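Local coordinates for heme-binding protein A (PDB 3TPA) that probably binds glutathione in the periplasm as the solute-binding component of an ABC-type peptide-family importer, despite its heme-binding name, at residues 68-73 with 151-156; 91-96 with 137-142; 272-277 with 407-412; 353-358 with 386-391. The protein carries 1 engineered substitution. All coordinates share one frame; numbering follows the deposited sequence.

Contact 1 of 4, residues 68-73 with 151-156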
loop_
_atom_site.group_PDB
_atom_site.type_symbol
_atom_site.label_atom_id
_atom_site.label_comp_id
_atom_site.label_asym_id
_atom_site.label_seq_id
_atom_site.Cartn_x
_atom_site.Cartn_y
_atom_site.Cartn_z
ATOM N N LEU A 68 -13.765 -19.629 -6.864
ATOM C CA LEU A 68 -14.918 -18.874 -6.339
ATOM C C LEU A 68 -15.150 -19.001 -4.826
ATOM O O LEU A 68 -15.730 -18.113 -4.202
ATOM C CB LEU A 68 -16.198 -19.281 -7.082
ATOM C CG LEU A 68 -16.229 -18.918 -8.573
ATOM C CD1 LEU A 68 -17.545 -19.354 -9.202
ATOM C CD2 LEU A 68 -16.019 -17.434 -8.767
ATOM N N VAL A 69 -14.701 -20.101 -4.238
ATOM C CA VAL A 69 -15.027 -20.389 -2.844
ATOM C C VAL A 69 -13.775 -20.562 -1.997
ATOM O O VAL A 69 -12.920 -21.403 -2.289
ATOM C CB VAL A 69 -15.912 -21.657 -2.730
ATOM C CG1 VAL A 69 -16.258 -21.953 -1.269
ATOM C CG2 VAL A 69 -17.178 -21.483 -3.570
ATOM N N TYR A 70 -13.675 -19.743 -0.954
ATOM C CA TYR A 70 -12.568 -19.794 -0.009
ATOM C C TYR A 70 -13.073 -20.354 1.314
ATOM O O TYR A 70 -14.006 -19.811 1.909
ATOM C CB TYR A 70 -12.009 -18.395 0.213
ATOM C CG TYR A 70 -11.221 -17.868 -0.965
ATOM C CD1 TYR A 70 -9.854 -17.638 -0.863
ATOM C CD2 TYR A 70 -11.841 -17.636 -2.190
ATOM C CE1 TYR A 70 -9.127 -17.167 -1.954
ATOM C CE2 TYR A 70 -11.125 -17.184 -3.280
ATOM C CZ TYR A 70 -9.769 -16.946 -3.160
ATOM O OH TYR A 70 -9.056 -16.475 -4.242
ATOM N N THR A 71 -12.464 -21.440 1.775
ATOM C CA THR A 71 -12.892 -22.048 3.037
ATOM C C THR A 71 -11.776 -21.952 4.050
ATOM O O THR A 71 -10.700 -22.489 3.829
ATOM C CB THR A 71 -13.261 -23.530 2.875
ATOM O OG1 THR A 71 -14.191 -23.676 1.802
ATOM C CG2 THR A 71 -13.883 -24.070 4.166
ATOM N N PHE A 72 -12.034 -21.254 5.150
ATOM C CA PHE A 72 -11.024 -21.034 6.181
ATOM C C PHE A 72 -11.363 -21.881 7.376
ATOM O O PHE A 72 -12.478 -21.815 7.881
ATOM C CB PHE A 72 -10.986 -19.560 6.601
ATOM C CG PHE A 72 -10.587 -18.648 5.494
ATOM C CD1 PHE A 72 -9.244 -18.384 5.245
ATOM C CD2 PHE A 72 -11.547 -18.089 4.671
ATOM C CE1 PHE A 72 -8.876 -17.567 4.197
ATOM C CE2 PHE A 72 -11.188 -17.274 3.618
ATOM C CZ PHE A 72 -9.856 -17.013 3.378
ATOM N N TYR A 73 -10.400 -22.689 7.807
ATOM C CA TYR A 73 -10.545 -23.511 9.009
ATOM C C TYR A 73 -9.811 -22.841 10.169
ATOM O O TYR A 73 -8.595 -22.722 10.158
ATOM C CB TYR A 73 -10.004 -24.926 8.765
ATOM C CG TYR A 73 -10.673 -25.608 7.594
ATOM C CD1 TYR A 73 -11.895 -26.243 7.742
ATOM C CD2 TYR A 73 -10.089 -25.596 6.338
ATOM C CE1 TYR A 73 -12.521 -26.866 6.666
ATOM C CE2 TYR A 73 -10.703 -26.212 5.253
ATOM C CZ TYR A 73 -11.917 -26.838 5.424
ATOM O OH TYR A 73 -12.514 -27.440 4.345
ATOM N N THR A 151 -7.634 -14.051 -7.836
ATOM C CA THR A 151 -6.495 -14.578 -7.089
ATOM C C THR A 151 -5.933 -13.649 -5.986
ATOM O O THR A 151 -5.535 -14.119 -4.916
ATOM C CB THR A 151 -5.384 -15.013 -8.037
ATOM O OG1 THR A 151 -5.935 -15.948 -8.969
ATOM C CG2 THR A 151 -4.238 -15.662 -7.267
ATOM N N PRO A 152 -5.895 -12.338 -6.242
ATOM C CA PRO A 152 -5.363 -11.411 -5.224
ATOM C C PRO A 152 -6.178 -11.379 -3.932
ATOM O O PRO A 152 -5.704 -10.887 -2.912
ATOM C CB PRO A 152 -5.454 -10.054 -5.922
ATOM C CG PRO A 152 -5.335 -10.378 -7.369
ATOM C CD PRO A 152 -6.131 -11.655 -7.525
ATOM N N PHE A 153 -7.400 -11.892 -3.977
ATOM C CA PHE A 153 -8.250 -11.898 -2.796
ATOM C C PHE A 153 -7.581 -12.485 -1.553
ATOM O O PHE A 153 -7.763 -11.972 -0.455
ATOM C CB PHE A 153 -9.569 -12.633 -3.071
ATOM C CG PHE A 153 -10.506 -12.612 -1.894
ATOM C CD1 PHE A 153 -11.094 -11.422 -1.490
ATOM C CD2 PHE A 153 -10.761 -13.767 -1.162
ATOM C CE1 PHE A 153 -11.938 -11.387 -0.384
ATOM C CE2 PHE A 153 -11.605 -13.738 -0.058
ATOM C CZ PHE A 153 -12.194 -12.547 0.331
ATOM N N ILE A 154 -6.826 -13.567 -1.711
ATOM C CA ILE A 154 -6.116 -14.150 -0.558
ATOM C C ILE A 154 -5.194 -13.124 0.139
ATOM O O ILE A 154 -5.105 -13.074 1.376
ATOM C CB ILE A 154 -5.344 -15.462 -0.920
ATOM C CG1 ILE A 154 -5.001 -16.245 0.357
ATOM C CG2 ILE A 154 -4.069 -15.187 -1.751
ATOM C CD1 ILE A 154 -6.193 -16.503 1.257
ATOM N N THR A 155 -4.530 -12.275 -0.636
ATOM C CA THR A 155 -3.717 -11.221 -0.019
ATOM C C THR A 155 -4.572 -10.098 0.568
ATOM O O THR A 155 -4.221 -9.514 1.587
ATOM C CB THR A 155 -2.621 -10.665 -0.951
ATOM O OG1 THR A 155 -3.201 -10.241 -2.173
ATOM C CG2 THR A 155 -1.590 -11.741 -1.267
ATOM N N THR A 156 -5.713 -9.806 -0.048
ATOM C CA THR A 156 -6.621 -8.831 0.546
ATOM C C THR A 156 -7.039 -9.239 1.967
ATOM O O THR A 156 -7.151 -8.396 2.857
ATOM C CB THR A 156 -7.852 -8.587 -0.352
ATOM O OG1 THR A 156 -7.399 -8.079 -1.612
ATOM C CG2 THR A 156 -8.818 -7.576 0.296
HETATM O O HOH W 1 -6.228 -16.582 -4.215
#
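Different first torsions bring Tyr70 and Phe153 together: Tyr70 CG lies anti to its own carbonyl carbon (chi1 -73°), whereas Phe153 CG is swung anti to the amide nitrogen (chi1 -178°). The two side chains run past each other in opposite directions, one leaving the antiparallel sheet of this family 5 solute-binding fold, the other leaving the short helix that follows strand 141-146. The result is a T-shaped aromatic pair. Phe153 presents an edge and Tyr70 a face, with ring centroids 5.1 Å apart and planes at 79°. Phe153 CD2 stands 3.7 Å above the plane of the Tyr70 ring, over its centre, which explains why it is almost equally far from all six ring carbons. At the rim of the same ring, near its plane, Tyr70 CE1 meets Ile154 CB at 4.3 Å. Ile154 then reaches on to the second aromatic of the strand, where its CD1 touches the edge of Phe72 at CE1, 4.1 Å away. Val53 and Trp61 of the adjoining strand 53-63 also pack on Ile154, so the helix rests on more than one strand. The contact is buried and has no direct hydrogen bond between its two segments; as its polar link, a water in the plane of the Tyr70 ring lies 2.8 Å from Tyr70 OH, and this water donates to Thr151 O at 2.7 Å.

Contact 2 of 4, residues 91-96 with 137-142; sequences PLNADD and VDDYTV
The Tyr140 ring receives Leu92 O at its edge, 3.4 Å from CE1, while one face carries the CB of its own neighbour Asp139, offset toward the rim. Asn93 and Asp139 lie side by side and point the same way, their amide and carboxylate planes 72° apart. The direct hydrogen bond between the segments is from backbone to backbone: Ala94 N donates to Asp139 O at 2.9 Å, with an N-H...O angle of 151°. This joins the first turn of helix 94-105 to the type I turn 138-141, which leads into strand 141-146. Both partners are shaped locally. Asn93 is the N-cap, and its OD1 accepts weak bonds from Asp95 N and Asp96 N; in return Asn93 N donates to Asp96 OD2 at 2.9 Å, completing a capping box. Within 137-142, Asp138 OD1 accepts from Tyr140 N, closing an Asx turn, and from Thr141 OG1, the two donors coming from opposite faces of its carboxylate. The apolar part of the contact is Ala94 CB on Val142 CG2, 3.7 Å, and a water connects Pro91 O with Tyr140 OH. Asp95 and Asp139 approach without touching; Lys136 forms a salt bridge with Asp95 and a long, weak ion pair with Asp139, which would be expected to offset their mutual repulsion.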
loop_
_atom_site.group_PDB
_atom_site.type_symbol
_atom_site.label_atom_id
_atom_site.label_comp_id
_atom_site.label_asym_id
_atom_site.label_seq_id
_atom_site.Cartn_x
_atom_site.Cartn_y
_atom_site.Cartn_z
ATOM N N PRO A 91 -13.337 -18.876 23.120
ATOM C CA PRO A 91 -12.281 -18.519 22.167
ATOM C C PRO A 91 -12.873 -17.964 20.885
ATOM O O PRO A 91 -14.079 -18.078 20.641
ATOM C CB PRO A 91 -11.617 -19.863 21.853
ATOM C CG PRO A 91 -12.184 -20.841 22.843
ATOM C CD PRO A 91 -13.537 -20.329 23.183
ATOM N N LEU A 92 -12.011 -17.379 20.071
ATOM C CA LEU A 92 -12.367 -16.957 18.731
ATOM C C LEU A 92 -13.140 -18.057 17.995
ATOM O O LEU A 92 -12.815 -19.238 18.120
ATOM C CB LEU A 92 -11.071 -16.634 17.991
ATOM C CG LEU A 92 -10.925 -16.231 16.516
ATOM C CD1 LEU A 92 -10.939 -17.426 15.618
ATOM C CD2 LEU A 92 -11.928 -15.189 16.096
ATOM N N ASN A 93 -14.172 -17.672 17.246
ATOM C CA ASN A 93 -14.829 -18.597 16.337
ATOM C C ASN A 93 -15.361 -17.868 15.109
ATOM O O ASN A 93 -15.087 -16.687 14.908
ATOM C CB ASN A 93 -15.965 -19.363 17.029
ATOM C CG ASN A 93 -17.116 -18.466 17.429
ATOM O OD1 ASN A 93 -17.271 -17.366 16.901
ATOM N ND2 ASN A 93 -17.934 -18.934 18.364
ATOM N N ALA A 94 -16.124 -18.588 14.294
ATOM C CA ALA A 94 -16.616 -18.083 13.017
ATOM C C ALA A 94 -17.549 -16.902 13.174
ATOM O O ALA A 94 -17.613 -16.049 12.282
ATOM C CB ALA A 94 -17.316 -19.209 12.229
ATOM N N ASP A 95 -18.287 -16.848 14.283
ATOM C CA ASP A 95 -19.157 -15.684 14.534
ATOM C C ASP A 95 -18.355 -14.382 14.505
ATOM O O ASP A 95 -18.819 -13.369 13.981
ATOM C CB ASP A 95 -19.878 -15.785 15.891
ATOM C CG ASP A 95 -21.012 -16.797 15.889
ATOM O OD1 ASP A 95 -21.440 -17.225 14.796
ATOM O OD2 ASP A 95 -21.481 -17.163 16.988
ATOM N N ASP A 96 -17.160 -14.407 15.097
ATOM C CA ASP A 96 -16.309 -13.216 15.142
ATOM C C ASP A 96 -15.844 -12.812 13.736
ATOM O O ASP A 96 -15.825 -11.636 13.383
ATOM C CB ASP A 96 -15.104 -13.449 16.055
ATOM C CG ASP A 96 -15.507 -13.885 17.455
ATOM O OD1 ASP A 96 -16.343 -13.194 18.077
ATOM O OD2 ASP A 96 -14.987 -14.924 17.932
ATOM N N VAL A 137 -19.917 -21.980 8.383
ATOM C CA VAL A 137 -20.230 -23.367 8.082
ATOM C C VAL A 137 -20.409 -24.156 9.371
ATOM O O VAL A 137 -21.342 -24.959 9.494
ATOM C CB VAL A 137 -19.151 -24.034 7.252
ATOM C CG1 VAL A 137 -19.455 -25.522 7.118
ATOM C CG2 VAL A 137 -19.073 -23.379 5.881
ATOM N N ASP A 138 -19.483 -23.955 10.304
ATOM C CA ASP A 138 -19.671 -24.370 11.684
ATOM C C ASP A 138 -18.811 -23.425 12.502
ATOM O O ASP A 138 -18.297 -22.443 11.963
ATOM C CB ASP A 138 -19.312 -25.844 11.926
ATOM C CG ASP A 138 -17.851 -26.162 11.664
ATOM O OD1 ASP A 138 -17.022 -25.241 11.555
ATOM O OD2 ASP A 138 -17.524 -27.365 11.597
ATOM N N ASP A 139 -18.648 -23.695 13.792
ATOM C CA ASP A 139 -18.003 -22.711 14.644
ATOM C C ASP A 139 -16.544 -22.471 14.301
ATOM O O ASP A 139 -15.993 -21.444 14.669
ATOM C CB ASP A 139 -18.158 -23.055 16.124
ATOM C CG ASP A 139 -19.338 -22.341 16.759
ATOM O OD1 ASP A 139 -20.383 -22.202 16.088
ATOM O OD2 ASP A 139 -19.221 -21.907 17.920
ATOM N N TYR A 140 -15.911 -23.414 13.610
ATOM C CA TYR A 140 -14.512 -23.224 13.237
ATOM C C TYR A 140 -14.243 -23.223 11.732
ATOM O O TYR A 140 -13.107 -23.400 11.299
ATOM C CB TYR A 140 -13.615 -24.202 14.007
ATOM C CG TYR A 140 -13.739 -23.925 15.495
ATOM C CD1 TYR A 140 -13.218 -22.758 16.049
ATOM C CD2 TYR A 140 -14.438 -24.790 16.331
ATOM C CE1 TYR A 140 -13.363 -22.485 17.402
ATOM C CE2 TYR A 140 -14.589 -24.521 17.678
ATOM C CZ TYR A 140 -14.050 -23.371 18.210
ATOM O OH TYR A 140 -14.204 -23.106 19.558
ATOM N N THR A 141 -15.289 -22.987 10.946
ATOM C CA THR A 141 -15.171 -23.009 9.491
ATOM C C THR A 141 -15.953 -21.860 8.849
ATOM O O THR A 141 -17.166 -21.754 9.032
ATOM C CB THR A 141 -15.689 -24.350 8.922
ATOM O OG1 THR A 141 -15.129 -25.435 9.669
ATOM C CG2 THR A 141 -15.320 -24.513 7.425
ATOM N N VAL A 142 -15.256 -21.008 8.101
ATOM C CA VAL A 142 -15.881 -19.857 7.445
ATOM C C VAL A 142 -15.794 -20.006 5.925
ATOM O O VAL A 142 -14.717 -20.204 5.380
ATOM C CB VAL A 142 -15.198 -18.537 7.846
ATOM C CG1 VAL A 142 -15.867 -17.357 7.162
ATOM C CG2 VAL A 142 -15.245 -18.355 9.338
HETATM O O HOH W 2 -15.550 -20.777 20.780
#

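Contact 3 of 4, residues 272-277 with 407-412; sequences AYIGLN and AGTYGW
Tyr273 and Tyr410 form the tight part of this antiparallel strand pair in the mixed sheet of the solute-binding fold. Tyr410 CB sits over the face of the Tyr273 ring, 3.9 Å from its centroid and 30° off the normal, a CH-pi contact. The ring of Tyr273 reaches across because its CG lies between the backbone N and carbonyl carbon (chi1 61°), turning it over the neighbouring strand. The two rings themselves meet obliquely, with planes at 39°. The backbones of the same pair are joined by two nearly straight bonds, Tyr273 N to Tyr410 O at 2.9 Å and Tyr410 N to Tyr273 O at 3.0 Å. Gly275 and Gly408 make the next hydrogen-bonded pair, and Gly275 N lies at the edge of the Tyr410 ring, 3.6 Å from CD2. Without a side chain at either glycine, that ring can lie close along the backbone.

The other face is packed more loosely within the pair. Ile274 CD1 touches Thr409 CG2 at 3.9 Å and Leu276 CD2 meets Ala407 CB, while Ile375 and Trp379 of helix 368-381 add to this side. Toward Gly411 and Trp412 the contact becomes partly exposed, and a water spans Tyr273 OH and Gly411 O.

The phenol ends are treated differently. Tyr273 OH is held through water, whereas Tyr410 OH is hydrogen-bonded to Thr400 and its ring meets Phe405 and Tyr437 edge-to-face and also touches Phe396. Both phenol oxygens of these buried residues thus have a polar partner, one a water and one a protein hydroxyl, while backbone bonds fix the register of the two strands.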
loop_
_atom_site.group_PDB
_atom_site.type_symbol
_atom_site.label_atom_id
_atom_site.label_comp_id
_atom_site.label_asym_id
_atom_site.label_seq_id
_atom_site.Cartn_x
_atom_site.Cartn_y
_atom_site.Cartn_z
ATOM N N ALA A 272 6.090 6.385 -9.632
ATOM C CA ALA A 272 5.919 7.761 -10.061
ATOM C C ALA A 272 6.192 7.720 -11.538
ATOM O O ALA A 272 7.169 7.117 -11.963
ATOM C CB ALA A 272 6.926 8.669 -9.366
ATOM N N TYR A 273 5.335 8.344 -12.333
ATOM C CA TYR A 273 5.466 8.233 -13.785
ATOM C C TYR A 273 4.999 9.504 -14.456
ATOM O O TYR A 273 4.354 10.331 -13.839
ATOM C CB TYR A 273 4.655 7.047 -14.315
ATOM C CG TYR A 273 3.172 7.131 -14.047
ATOM C CD1 TYR A 273 2.309 7.730 -14.961
ATOM C CD2 TYR A 273 2.626 6.608 -12.877
ATOM C CE1 TYR A 273 0.945 7.797 -14.725
ATOM C CE2 TYR A 273 1.262 6.661 -12.640
ATOM C CZ TYR A 273 0.429 7.259 -13.560
ATOM O OH TYR A 273 -0.918 7.334 -13.311
ATOM N N ILE A 274 5.307 9.638 -15.739
ATOM C CA ILE A 274 4.718 10.692 -16.543
ATOM C C ILE A 274 3.561 10.046 -17.303
ATOM O O ILE A 274 3.766 9.120 -18.078
ATOM C CB ILE A 274 5.733 11.286 -17.533
ATOM C CG1 ILE A 274 6.951 11.875 -16.813
ATOM C CG2 ILE A 274 5.072 12.325 -18.444
ATOM C CD1 ILE A 274 6.622 13.056 -15.850
ATOM N N GLY A 275 2.341 10.521 -17.082
ATOM C CA GLY A 275 1.190 9.975 -17.783
ATOM C C GLY A 275 1.125 10.662 -19.133
ATOM O O GLY A 275 1.471 11.831 -19.236
ATOM N N LEU A 276 0.712 9.932 -20.167
ATOM C CA LEU A 276 0.507 10.513 -21.486
ATOM C C LEU A 276 -0.894 10.186 -21.976
ATOM O O LEU A 276 -1.287 9.017 -22.055
ATOM C CB LEU A 276 1.540 9.965 -22.470
ATOM C CG LEU A 276 3.013 10.196 -22.129
ATOM C CD1 LEU A 276 3.934 9.458 -23.131
ATOM C CD2 LEU A 276 3.312 11.685 -22.118
ATOM N N ASN A 277 -1.654 11.213 -22.324
ATOM C CA ASN A 277 -3.015 10.996 -22.794
ATOM C C ASN A 277 -2.987 10.481 -24.219
ATOM O O ASN A 277 -2.824 11.253 -25.153
ATOM C CB ASN A 277 -3.773 12.301 -22.743
ATOM C CG ASN A 277 -5.206 12.146 -23.127
ATOM O OD1 ASN A 277 -5.598 11.152 -23.736
ATOM N ND2 ASN A 277 -6.014 13.137 -22.773
ATOM N N ALA A 407 0.269 15.673 -21.022
ATOM C CA ALA A 407 1.228 14.943 -20.191
ATOM C C ALA A 407 1.068 15.384 -18.739
ATOM O O ALA A 407 0.556 16.468 -18.476
ATOM C CB ALA A 407 2.663 15.204 -20.661
ATOM N N GLY A 408 1.519 14.561 -17.799
ATOM C CA GLY A 408 1.469 14.943 -16.399
ATOM C C GLY A 408 2.307 14.076 -15.484
ATOM O O GLY A 408 2.761 12.982 -15.854
ATOM N N THR A 409 2.477 14.573 -14.261
ATOM C CA THR A 409 3.263 13.914 -13.230
ATOM C C THR A 409 2.309 13.235 -12.271
ATOM O O THR A 409 1.591 13.898 -11.520
ATOM C CB THR A 409 4.106 14.920 -12.421
ATOM O OG1 THR A 409 3.247 15.925 -11.879
ATOM C CG2 THR A 409 5.170 15.583 -13.292
ATOM N N TYR A 410 2.318 11.908 -12.285
ATOM C CA TYR A 410 1.367 11.134 -11.511
ATOM C C TYR A 410 2.093 10.058 -10.716
ATOM O O TYR A 410 3.283 9.779 -10.942
ATOM C CB TYR A 410 0.329 10.495 -12.458
ATOM C CG TYR A 410 -0.392 11.514 -13.328
ATOM C CD1 TYR A 410 -1.352 12.369 -12.783
ATOM C CD2 TYR A 410 -0.096 11.639 -14.682
ATOM C CE1 TYR A 410 -2.014 13.308 -13.568
ATOM C CE2 TYR A 410 -0.763 12.566 -15.482
ATOM C CZ TYR A 410 -1.717 13.398 -14.919
ATOM O OH TYR A 410 -2.379 14.320 -15.704
ATOM N N GLY A 411 1.372 9.455 -9.782
ATOM C CA GLY A 411 1.914 8.369 -8.995
ATOM C C GLY A 411 0.823 7.373 -8.656
ATOM O O GLY A 411 -0.367 7.708 -8.638
ATOM N N TRP A 412 1.223 6.134 -8.413
ATOM C CA TRP A 412 0.278 5.119 -7.973
ATOM C C TRP A 412 0.890 4.312 -6.838
ATOM O O TRP A 412 2.081 4.002 -6.863
ATOM C CB TRP A 412 -0.081 4.185 -9.139
ATOM C CG TRP A 412 -0.936 3.015 -8.728
ATOM C CD1 TRP A 412 -0.521 1.723 -8.512
ATOM C CD2 TRP A 412 -2.342 3.034 -8.479
ATOM N NE1 TRP A 412 -1.586 0.943 -8.138
ATOM C CE2 TRP A 412 -2.720 1.722 -8.113
ATOM C CE3 TRP A 412 -3.327 4.036 -8.528
ATOM C CZ2 TRP A 412 -4.031 1.383 -7.802
ATOM C CZ3 TRP A 412 -4.632 3.698 -8.220
ATOM C CH2 TRP A 412 -4.974 2.379 -7.861
HETATM O O HOH W 3 -1.752 6.783 -10.877
#

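Contact 4 of 4, residues 353-358 with 386-391; sequences TEIWVQ and AKLVTH
Trp356 lies alongside Val389 and crosses His391, at the parallel pairing of strands 351-356 and 384-389. From CB, with CG anti to the carbonyl carbon (chi1 -71°), the side chain first brings CD1 to Val389 CB at 3.9 Å. Val389 CG1 lies over the five-membered ring, 4.2 Å from its centroid and 13° off the normal, a CH-pi contact. Next along the indole, NE1 donates to Glu354 OE1 at 3.2 Å; this oxygen is in the ring plane of Trp356, although NE1 approaches it from above the carboxylate plane. The bond, with its partner in the ring plane, would restrain rotation of the indole, and it leaves Glu354 OE2 beside Val389 CG2. Farther out, CE3 meets His391 CD2, and at the far rim CH2 reaches His391 NE2 at 3.5 Å. The imidazole lies obliquely over the six-membered ring, NE2 offset toward the rim, with planes at 38°. Four backbone bonds fix the register, among them Ile355 N to Lys387 O and Val389 N to Ile355 O, both 2.9 Å. On the face carrying Ile355 and Leu388, the beta-alpha-beta crossover helix 368-381 packs through Ile375 and Ala372, whereas Arg399 of helix 393-401 touches Trp356 and His391; strand 407-413 continues the sheet beyond 351-356.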
loop_
_atom_site.group_PDB
_atom_site.type_symbol
_atom_site.label_atom_id
_atom_site.label_comp_id
_atom_site.label_asym_id
_atom_site.label_seq_id
_atom_site.Cartn_x
_atom_site.Cartn_y
_atom_site.Cartn_z
ATOM N N THR A 353 2.721 21.173 -26.387
ATOM C CA THR A 353 1.911 20.345 -25.496
ATOM C C THR A 353 1.949 20.935 -24.084
ATOM O O THR A 353 2.376 22.069 -23.901
ATOM C CB THR A 353 2.377 18.866 -25.516
ATOM O OG1 THR A 353 1.466 18.064 -24.760
ATOM C CG2 THR A 353 3.793 18.721 -24.941
ATOM N N GLU A 354 1.488 20.177 -23.094
ATOM C CA GLU A 354 1.450 20.651 -21.720
ATOM C C GLU A 354 1.885 19.555 -20.768
ATOM O O GLU A 354 1.656 18.376 -21.017
ATOM C CB GLU A 354 0.032 21.064 -21.320
ATOM C CG GLU A 354 -0.594 22.195 -22.106
ATOM C CD GLU A 354 -2.005 22.509 -21.616
ATOM O OE1 GLU A 354 -2.789 21.557 -21.394
ATOM O OE2 GLU A 354 -2.325 23.705 -21.430
ATOM N N ILE A 355 2.508 19.949 -19.667
ATOM C CA ILE A 355 2.790 19.017 -18.586
ATOM C C ILE A 355 2.030 19.477 -17.346
ATOM O O ILE A 355 2.336 20.519 -16.769
ATOM C CB ILE A 355 4.282 18.934 -18.265
ATOM C CG1 ILE A 355 5.072 18.365 -19.448
ATOM C CG2 ILE A 355 4.511 18.081 -17.015
ATOM C CD1 ILE A 355 6.570 18.657 -19.350
ATOM N N TRP A 356 1.024 18.706 -16.957
ATOM C CA TRP A 356 0.263 18.999 -15.759
ATOM C C TRP A 356 1.062 18.633 -14.507
ATOM O O TRP A 356 1.385 17.465 -14.284
ATOM C CB TRP A 356 -1.066 18.249 -15.786
ATOM C CG TRP A 356 -2.010 18.817 -16.809
ATOM C CD1 TRP A 356 -1.671 19.377 -18.011
ATOM C CD2 TRP A 356 -3.433 18.926 -16.704
ATOM N NE1 TRP A 356 -2.798 19.807 -18.667
ATOM C CE2 TRP A 356 -3.894 19.540 -17.888
ATOM C CE3 TRP A 356 -4.368 18.550 -15.731
ATOM C CZ2 TRP A 356 -5.250 19.795 -18.125
ATOM C CZ3 TRP A 356 -5.712 18.793 -15.974
ATOM C CH2 TRP A 356 -6.137 19.415 -17.155
ATOM N N VAL A 357 1.383 19.640 -13.699
ATOM C CA VAL A 357 2.119 19.432 -12.444
ATOM C C VAL A 357 1.176 19.048 -11.299
ATOM O O VAL A 357 0.148 19.686 -11.102
ATOM C CB VAL A 357 2.922 20.691 -12.050
ATOM C CG1 VAL A 357 3.660 20.482 -10.731
ATOM C CG2 VAL A 357 3.897 21.073 -13.152
ATOM N N GLN A 358 1.525 17.999 -10.552
ATOM C CA GLN A 358 0.728 17.583 -9.397
ATOM C C GLN A 358 0.919 18.570 -8.235
ATOM O O GLN A 358 2.041 18.823 -7.814
ATOM C CB GLN A 358 1.081 16.156 -8.967
ATOM C CG GLN A 358 0.366 15.715 -7.710
ATOM C CD GLN A 358 0.414 14.227 -7.467
ATOM O OE1 GLN A 358 0.299 13.427 -8.388
ATOM N NE2 GLN A 358 0.559 13.844 -6.212
ATOM N N ALA A 386 6.606 22.121 -24.153
ATOM C CA ALA A 386 5.610 21.757 -23.156
ATOM C C ALA A 386 5.550 22.792 -22.034
ATOM O O ALA A 386 6.502 22.952 -21.263
ATOM C CB ALA A 386 5.929 20.372 -22.592
ATOM N N LYS A 387 4.430 23.499 -21.955
ATOM C CA LYS A 387 4.182 24.454 -20.885
ATOM C C LYS A 387 3.786 23.727 -19.596
ATOM O O LYS A 387 2.985 22.794 -19.628
ATOM C CB LYS A 387 3.065 25.404 -21.310
ATOM C CG LYS A 387 2.906 26.628 -20.421
ATOM C CD LYS A 387 1.897 27.594 -21.010
ATOM C CE LYS A 387 1.825 28.877 -20.208
ATOM N NZ LYS A 387 1.634 30.047 -21.111
ATOM N N LEU A 388 4.348 24.147 -18.464
ATOM C CA LEU A 388 3.937 23.597 -17.172
ATOM C C LEU A 388 2.594 24.193 -16.790
ATOM O O LEU A 388 2.395 25.401 -16.861
ATOM C CB LEU A 388 4.968 23.891 -16.081
ATOM C CG LEU A 388 6.366 23.333 -16.326
ATOM C CD1 LEU A 388 7.143 23.337 -15.023
ATOM C CD2 LEU A 388 6.277 21.934 -16.882
ATOM N N VAL A 389 1.672 23.333 -16.386
ATOM C CA VAL A 389 0.304 23.745 -16.103
ATOM C C VAL A 389 -0.051 23.402 -14.668
ATOM O O VAL A 389 0.139 22.270 -14.218
ATOM C CB VAL A 389 -0.703 23.068 -17.059
ATOM C CG1 VAL A 389 -2.138 23.362 -16.636
ATOM C CG2 VAL A 389 -0.458 23.526 -18.491
ATOM N N THR A 390 -0.567 24.395 -13.960
ATOM C CA THR A 390 -0.906 24.268 -12.549
ATOM C C THR A 390 -2.420 24.217 -12.358
ATOM O O THR A 390 -3.159 24.917 -13.042
ATOM C CB THR A 390 -0.325 25.459 -11.764
ATOM O OG1 THR A 390 1.102 25.501 -11.942
ATOM C CG2 THR A 390 -0.661 25.347 -10.286
ATOM N N HIS A 391 -2.872 23.379 -11.432
ATOM C CA HIS A 391 -4.294 23.204 -11.150
ATOM C C HIS A 391 -4.444 22.906 -9.668
ATOM O O HIS A 391 -3.502 22.429 -9.042
ATOM C CB HIS A 391 -4.862 21.998 -11.929
ATOM C CG HIS A 391 -5.133 22.264 -13.377
ATOM N ND1 HIS A 391 -6.185 23.046 -13.808
ATOM C CD2 HIS A 391 -4.501 21.836 -14.492
ATOM C CE1 HIS A 391 -6.175 23.104 -15.127
ATOM N NE2 HIS A 391 -5.165 22.376 -15.568
HETATM O O HOH W 4 -0.143 22.216 -10.007
HETATM O O HOH W 5 -1.591 20.591 -12.979
#

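Along the chain the contacts form two nested pairs in series: contact 2 falls within the loop closed by contact 1, and contact 4 within that of contact 3. Contacts 1 and 2, centres about 16 Å apart, share the antiparallel sheet in which strands 69-74 and 141-146 are neighbours, Phe72 N bonding to Val142 O. Contacts 3 and 4, about 11 Å apart, share the mixed sheet, where strand 407-413 lies beside 351-356 and Ala407 O meets Trp356 N. Between pairs, centres lie from about 33 Å (contacts 1 and 3) to about 54 Å (contacts 2 and 4) apart. The four contacts thus belong to two different sheets, one antiparallel and one mixed, each stabilised by contacts between parts of the chain distant in sequence.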